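Long-range contacts in 2S Albumin protein (PDB 6IX1), which is a seed albumin of the hemopexin-repeat, four-bladed beta-propeller type whose cellular role is not firmly established: residues A[164-169]-A[185-190]; A[191-196]-A[204-209]. All blocks are in the same frame, centred on the assembly; numbering follows the deposited sequence.

Interaction 1. Residues A[164-169]-A[185-190]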
loop_
_atom_site.group_PDB
_atom_site.type_symbol
_atom_site.label_atom_id
_atom_site.label_comp_id
_atom_site.label_asym_id
_atom_site.label_seq_id
_atom_site.Cartn_x
_atom_site.Cartn_y
_atom_site.Cartn_z
ATOM N N GLY A 164 20.732 3.849 -5.359
ATOM C CA GLY A 164 20.931 4.239 -6.733
ATOM C C GLY A 164 19.679 4.223 -7.557
ATOM O O GLY A 164 19.734 4.280 -8.798
ATOM N N THR A 165 18.529 3.934 -6.953
ATOM C CA THR A 165 17.212 3.959 -7.589
ATOM C C THR A 165 16.414 5.081 -6.953
ATOM O O THR A 165 16.692 5.427 -5.791
ATOM C CB THR A 165 16.433 2.648 -7.508
ATOM O OG1 THR A 165 15.823 2.508 -6.215
ATOM C CG2 THR A 165 17.286 1.450 -7.900
ATOM N N ILE A 166 15.312 5.484 -7.588
ATOM C CA ILE A 166 14.517 6.597 -6.989
ATOM C C ILE A 166 13.824 6.121 -5.721
ATOM O O ILE A 166 13.494 6.992 -4.826
ATOM C CB ILE A 166 13.522 7.178 -7.965
ATOM C CG1 ILE A 166 12.937 8.495 -7.462
ATOM C CG2 ILE A 166 12.512 6.134 -8.341
ATOM C CD1 ILE A 166 13.960 9.643 -7.202
ATOM N N PHE A 167 13.694 4.813 -5.533
ATOM C CA PHE A 167 12.988 4.347 -4.340
ATOM C C PHE A 167 13.782 4.720 -3.085
ATOM O O PHE A 167 13.221 4.616 -1.990
ATOM C CB PHE A 167 12.698 2.872 -4.437
ATOM C CG PHE A 167 11.874 2.538 -5.646
ATOM C CD1 PHE A 167 10.498 2.685 -5.585
ATOM C CD2 PHE A 167 12.431 2.110 -6.827
ATOM C CE1 PHE A 167 9.724 2.426 -6.702
ATOM C CE2 PHE A 167 11.628 1.860 -7.940
ATOM C CZ PHE A 167 10.307 2.109 -7.873
ATOM N N GLU A 168 15.083 4.938 -3.206
ATOM C CA GLU A 168 15.901 5.301 -2.041
ATOM C C GLU A 168 15.352 6.568 -1.335
ATOM O O GLU A 168 15.558 6.654 -0.110
ATOM C CB GLU A 168 17.382 5.422 -2.443
ATOM C CG GLU A 168 17.673 6.649 -3.166
ATOM C CD GLU A 168 19.028 6.785 -3.809
ATOM O OE1 GLU A 168 19.888 5.873 -3.609
ATOM O OE2 GLU A 168 19.138 7.760 -4.652
ATOM N N SER A 169 14.678 7.448 -2.069
ATOM C CA SER A 169 14.200 8.747 -1.553
ATOM C C SER A 169 12.727 8.726 -1.155
ATOM O O SER A 169 12.244 9.708 -0.650
ATOM C CB SER A 169 14.438 9.782 -2.627
ATOM O OG SER A 169 13.527 9.637 -3.741
ATOM N N LEU A 185 6.724 -2.011 -5.460
ATOM C CA LEU A 185 6.953 -0.623 -4.960
ATOM C C LEU A 185 6.697 0.287 -6.186
ATOM O O LEU A 185 7.164 0.027 -7.286
ATOM C CB LEU A 185 8.409 -0.424 -4.494
ATOM C CG LEU A 185 8.950 -1.484 -3.539
ATOM C CD1 LEU A 185 10.374 -1.076 -3.178
ATOM C CD2 LEU A 185 8.111 -1.540 -2.255
ATOM N N PHE A 186 5.959 1.337 -5.923
ATOM C CA PHE A 186 5.591 2.300 -6.968
ATOM C C PHE A 186 6.084 3.702 -6.564
ATOM O O PHE A 186 5.985 4.090 -5.428
ATOM C CB PHE A 186 4.062 2.383 -7.103
ATOM C CG PHE A 186 3.414 1.089 -7.499
ATOM C CD1 PHE A 186 3.055 0.148 -6.600
ATOM C CD2 PHE A 186 3.242 0.780 -8.808
ATOM C CE1 PHE A 186 2.515 -1.068 -7.016
ATOM C CE2 PHE A 186 2.754 -0.413 -9.306
ATOM C CZ PHE A 186 2.368 -1.342 -8.371
ATOM N N LYS A 187 6.570 4.434 -7.531
ATOM C CA LYS A 187 7.073 5.803 -7.313
ATOM C C LYS A 187 6.836 6.564 -8.621
ATOM O O LYS A 187 7.433 6.208 -9.663
ATOM C CB LYS A 187 8.551 5.816 -6.926
ATOM C CG LYS A 187 9.261 7.163 -6.821
ATOM C CD LYS A 187 8.749 7.892 -5.701
ATOM C CE LYS A 187 9.722 8.960 -5.151
ATOM N NZ LYS A 187 11.116 8.632 -4.623
ATOM N N GLY A 188 5.937 7.529 -8.549
ATOM C CA GLY A 188 5.475 8.227 -9.742
ATOM C C GLY A 188 5.037 7.276 -10.822
ATOM O O GLY A 188 4.234 6.378 -10.521
ATOM N N ALA A 189 5.671 7.406 -11.971
ATOM C CA ALA A 189 5.325 6.636 -13.187
ATOM C C ALA A 189 5.898 5.208 -13.197
ATOM O O ALA A 189 5.543 4.418 -14.101
ATOM C CB ALA A 189 5.878 7.417 -14.360
ATOM N N GLN A 190 6.728 4.869 -12.227
ATOM C CA GLN A 190 7.611 3.676 -12.285
ATOM C C GLN A 190 7.272 2.733 -11.124
ATOM O O GLN A 190 6.666 3.098 -10.105
ATOM C CB GLN A 190 9.095 4.054 -12.106
ATOM C CG GLN A 190 9.799 4.808 -13.192
ATOM C CD GLN A 190 11.180 5.181 -12.720
ATOM O OE1 GLN A 190 11.414 5.606 -11.551
ATOM N NE2 GLN A 190 12.060 5.055 -13.670
#

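Interaction 2. Residues A[191-196]-A[204-209]. With SO4 (sulfate ion), chain D.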
loop_
_atom_site.group_PDB
_atom_site.type_symbol
_atom_site.label_atom_id
_atom_site.label_comp_id
_atom_site.label_asym_id
_atom_site.label_seq_id
_atom_site.Cartn_x
_atom_site.Cartn_y
_atom_site.Cartn_z
ATOM N N TYR A 191 7.709 1.525 -11.313
ATOM C CA TYR A 191 7.624 0.515 -10.262
ATOM C C TYR A 191 8.780 -0.468 -10.319
ATOM O O TYR A 191 9.499 -0.542 -11.311
ATOM C CB TYR A 191 6.311 -0.277 -10.300
ATOM C CG TYR A 191 6.218 -1.452 -11.253
ATOM C CD1 TYR A 191 6.270 -1.267 -12.609
ATOM C CD2 TYR A 191 6.235 -2.724 -10.766
ATOM C CE1 TYR A 191 6.193 -2.341 -13.480
ATOM C CE2 TYR A 191 6.121 -3.830 -11.588
ATOM C CZ TYR A 191 6.081 -3.604 -12.952
ATOM O OH TYR A 191 5.913 -4.602 -13.877
ATOM N N VAL A 192 8.921 -1.218 -9.272
ATOM C CA VAL A 192 9.806 -2.374 -9.231
ATOM C C VAL A 192 9.212 -3.467 -8.353
ATOM O O VAL A 192 8.440 -3.180 -7.458
ATOM C CB VAL A 192 11.207 -1.977 -8.720
ATOM C CG1 VAL A 192 11.207 -1.635 -7.236
ATOM C CG2 VAL A 192 12.267 -2.990 -9.091
ATOM N N ARG A 193 9.608 -4.694 -8.695
ATOM C CA ARG A 193 9.224 -5.849 -7.921
ATOM C C ARG A 193 10.459 -6.279 -7.151
ATOM O O ARG A 193 11.529 -6.398 -7.730
ATOM C CB ARG A 193 8.696 -6.950 -8.802
ATOM C CG ARG A 193 8.326 -8.220 -8.048
ATOM C CD ARG A 193 7.497 -9.168 -8.838
ATOM N NE ARG A 193 8.140 -9.554 -10.077
ATOM C CZ ARG A 193 8.127 -10.774 -10.659
ATOM N NH1 ARG A 193 7.700 -11.838 -9.992
ATOM N NH2 ARG A 193 8.567 -10.918 -11.903
ATOM N N ILE A 194 10.261 -6.502 -5.843
ATOM C CA ILE A 194 11.370 -6.962 -4.992
ATOM C C ILE A 194 10.971 -8.288 -4.355
ATOM O O ILE A 194 9.839 -8.576 -4.138
ATOM C CB ILE A 194 11.742 -5.898 -3.928
ATOM C CG1 ILE A 194 10.638 -5.730 -2.894
ATOM C CG2 ILE A 194 12.168 -4.610 -4.600
ATOM C CD1 ILE A 194 11.134 -4.893 -1.694
ATOM N N LYS A 195 12.004 -9.013 -3.953
ATOM C CA LYS A 195 11.941 -10.131 -3.007
ATOM C C LYS A 195 12.568 -9.567 -1.725
ATOM O O LYS A 195 13.716 -9.240 -1.732
ATOM C CB LYS A 195 12.708 -11.347 -3.498
ATOM C CG LYS A 195 12.631 -12.581 -2.667
ATOM C CD LYS A 195 13.357 -13.737 -3.339
ATOM C CE LYS A 195 13.115 -15.028 -2.584
ATOM N NZ LYS A 195 14.117 -16.083 -2.837
ATOM N N PHE A 196 11.785 -9.458 -0.677
ATOM C CA PHE A 196 12.251 -8.831 0.556
ATOM C C PHE A 196 12.532 -9.877 1.600
ATOM O O PHE A 196 11.909 -10.934 1.620
ATOM C CB PHE A 196 11.325 -7.719 1.057
ATOM C CG PHE A 196 9.969 -8.150 1.550
ATOM C CD1 PHE A 196 8.910 -8.392 0.667
ATOM C CD2 PHE A 196 9.741 -8.410 2.863
ATOM C CE1 PHE A 196 7.671 -8.852 1.112
ATOM C CE2 PHE A 196 8.516 -8.817 3.304
ATOM C CZ PHE A 196 7.488 -9.097 2.437
ATOM N N THR A 204 16.256 -8.716 -2.985
ATOM C CA THR A 204 16.670 -8.742 -4.407
ATOM C C THR A 204 15.668 -7.955 -5.239
ATOM O O THR A 204 14.521 -7.854 -4.885
ATOM C CB THR A 204 16.926 -10.130 -4.931
ATOM O OG1 THR A 204 15.796 -10.885 -4.594
ATOM C CG2 THR A 204 18.165 -10.672 -4.274
ATOM N N LEU A 205 16.146 -7.457 -6.377
ATOM C CA LEU A 205 15.227 -6.913 -7.396
ATOM C C LEU A 205 14.835 -8.071 -8.273
ATOM O O LEU A 205 15.742 -8.768 -8.789
ATOM C CB LEU A 205 15.848 -5.841 -8.276
ATOM C CG LEU A 205 16.294 -4.663 -7.465
ATOM C CD1 LEU A 205 16.807 -3.515 -8.307
ATOM C CD2 LEU A 205 15.266 -4.103 -6.544
ATOM N N THR A 206 13.569 -8.203 -8.553
ATOM C CA THR A 206 13.088 -9.221 -9.512
ATOM C C THR A 206 12.906 -8.430 -10.809
ATOM O O THR A 206 11.903 -7.680 -10.861
ATOM C CB THR A 206 11.842 -9.946 -9.019
ATOM O OG1 THR A 206 11.985 -10.433 -7.697
ATOM C CG2 THR A 206 11.452 -11.042 -10.010
ATOM N N GLY A 207 13.825 -8.512 -11.776
ATOM C CA GLY A 207 13.749 -7.670 -12.990
ATOM C C GLY A 207 14.223 -6.249 -12.793
ATOM O O GLY A 207 15.038 -6.051 -11.876
ATOM N N LYS A 208 13.672 -5.272 -13.515
ATOM C CA LYS A 208 14.219 -3.907 -13.603
ATOM C C LYS A 208 13.175 -2.928 -13.021
ATOM O O LYS A 208 11.953 -3.202 -13.100
ATOM C CB LYS A 208 14.641 -3.578 -15.051
ATOM C CG LYS A 208 15.645 -4.560 -15.639
ATOM C CD LYS A 208 15.341 -5.100 -17.039
ATOM C CE LYS A 208 14.035 -5.886 -17.000
ATOM N NZ LYS A 208 14.138 -7.368 -17.087
ATOM N N VAL A 209 13.596 -1.733 -12.652
ATOM C CA VAL A 209 12.718 -0.545 -12.497
ATOM C C VAL A 209 12.184 -0.188 -13.868
ATOM O O VAL A 209 12.985 -0.114 -14.859
ATOM C CB VAL A 209 13.461 0.625 -11.856
ATOM C CG1 VAL A 209 12.547 1.810 -11.780
ATOM C CG2 VAL A 209 14.027 0.255 -10.480
HETATM S S SO4 D . 5.625 -7.937 -12.697
HETATM O O1 SO4 D . 5.750 -8.540 -13.978
HETATM O O2 SO4 D . 5.253 -8.976 -11.799
HETATM O O3 SO4 D . 4.633 -6.989 -12.703
HETATM O O4 SO4 D . 6.833 -7.303 -12.251
HETATM O O HOH W 1 10.614 -5.262 -11.357
#

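Interaction 1. Residues A[164-169]-A[185-190]
Lys187 reaches from the end of its strand to the 3-10 turn 166-168. Lys187 CB lies 3.6 Å from CE1 of the Phe167 ring. Lys187 CG stands anti to the backbone N (chi1 173°) and passes CG2 of Ile166 at 3.7 Å. The chain then bends, and CE runs near Ile166 CG1. At the tip, Lys187 NZ donates to Ser169 OG at 2.8 Å and, weakly, to Ile166 O at 2.9 Å. A further bond goes from NZ to Gly170 O, so the ammonium group is shared by three oxygens at the end of the turn. Beside this chain the CE1 side of the Phe167 ring comes up to the strand. Phe167 CE1 lies 3.8 Å from CB of Leu185, and Phe186 C lies at the ring edge. Gln190, which ends the type II' turn from Lys187, brings OE1 to 3.4 Å from Ile166 CG2. A methionine in place of Lys187 would probably keep part of the apolar contact but leave Ser169 OG and the carbonyls of Ile166 and Gly170 without their shared donor. The contact is thus amphipathic: methylenes pack on Ile166 and Phe167, while one positive charge gathers neutral oxygens where the loop leaves the turn.

Interaction 2. Residues A[191-196]-A[204-209]
Lys195 and Thr204 form an antiparallel hydrogen-bonded pair, joined by two backbone bonds. Lys195 N gives to Thr204 O at 2.9 Å, and Thr204 N returns a bond to Lys195 O. Thr206 N donates to Arg193 O at 2.8 Å. The chain then turns a corner at 206-207, and a water takes over. It accepts from Arg193 N and donates to the carbonyls of Thr206 and Lys208. Beyond it, Val209 CA makes a CA-H...O contact of 3.4 Å with Tyr191 O.

Apolar contacts start on the face of Ile194 and Leu205 and run on past the corner to Val209. Leu205 CD2 sits 3.7 Å from Ile194 CG2 and also nears Val192 CG2. Val192 CG2 stands anti to its backbone N and meets Val209 CG2 at 3.9 Å.

Polar side chains gather on the other face. Lys195 and Thr204 lie side by side there, Thr204 OG1 3.3 Å from Lys195 CB. Arg193 bends at chi3 (57°), and its guanidinium lies between two groups. Thr206 CG2 is over the centre of one face, 3.4 Å from Arg193 CZ. Sulfate O2 is over the opposite face, toward the rim. The NH1 end forms a salt bridge with Glu182. Tyr191 OH donates to sulfate O3 at 3.0 Å, and Tyr184 OH and Gly32 N also bind the ion.

The sulfate probably comes from the crystallisation liquor. Arg193, paired with Glu182, probably eases its charge. The strands bond directly at first, through water at the corner, and again directly beyond it, between Tyr191 and Arg210, with an apolar face backing a polar one.

In the fold
Both interactions reach one four-stranded antiparallel sheet, probably a blade of the hemopexin-type propeller. Interaction 1 brings a loop onto it, and interaction 2 pairs two of its strands. Their centres are 11 Å apart. Strand 182-187 ends in interaction 1, and the turn after it leads straight into strand 190-195 of interaction 2. Leu185 N lies 2.9 Å from Val192 O, a probable hydrogen bond between the two strands. The Phe167 ring joins the contacts from the loop side: its CE2 packs 3.6 Å from Val192 CG1, and the side chain also touches Val209. Tyr191 connects them too, with CB 3.6 Å from Phe186 CD2. The sulfate sits on the interaction 2 side.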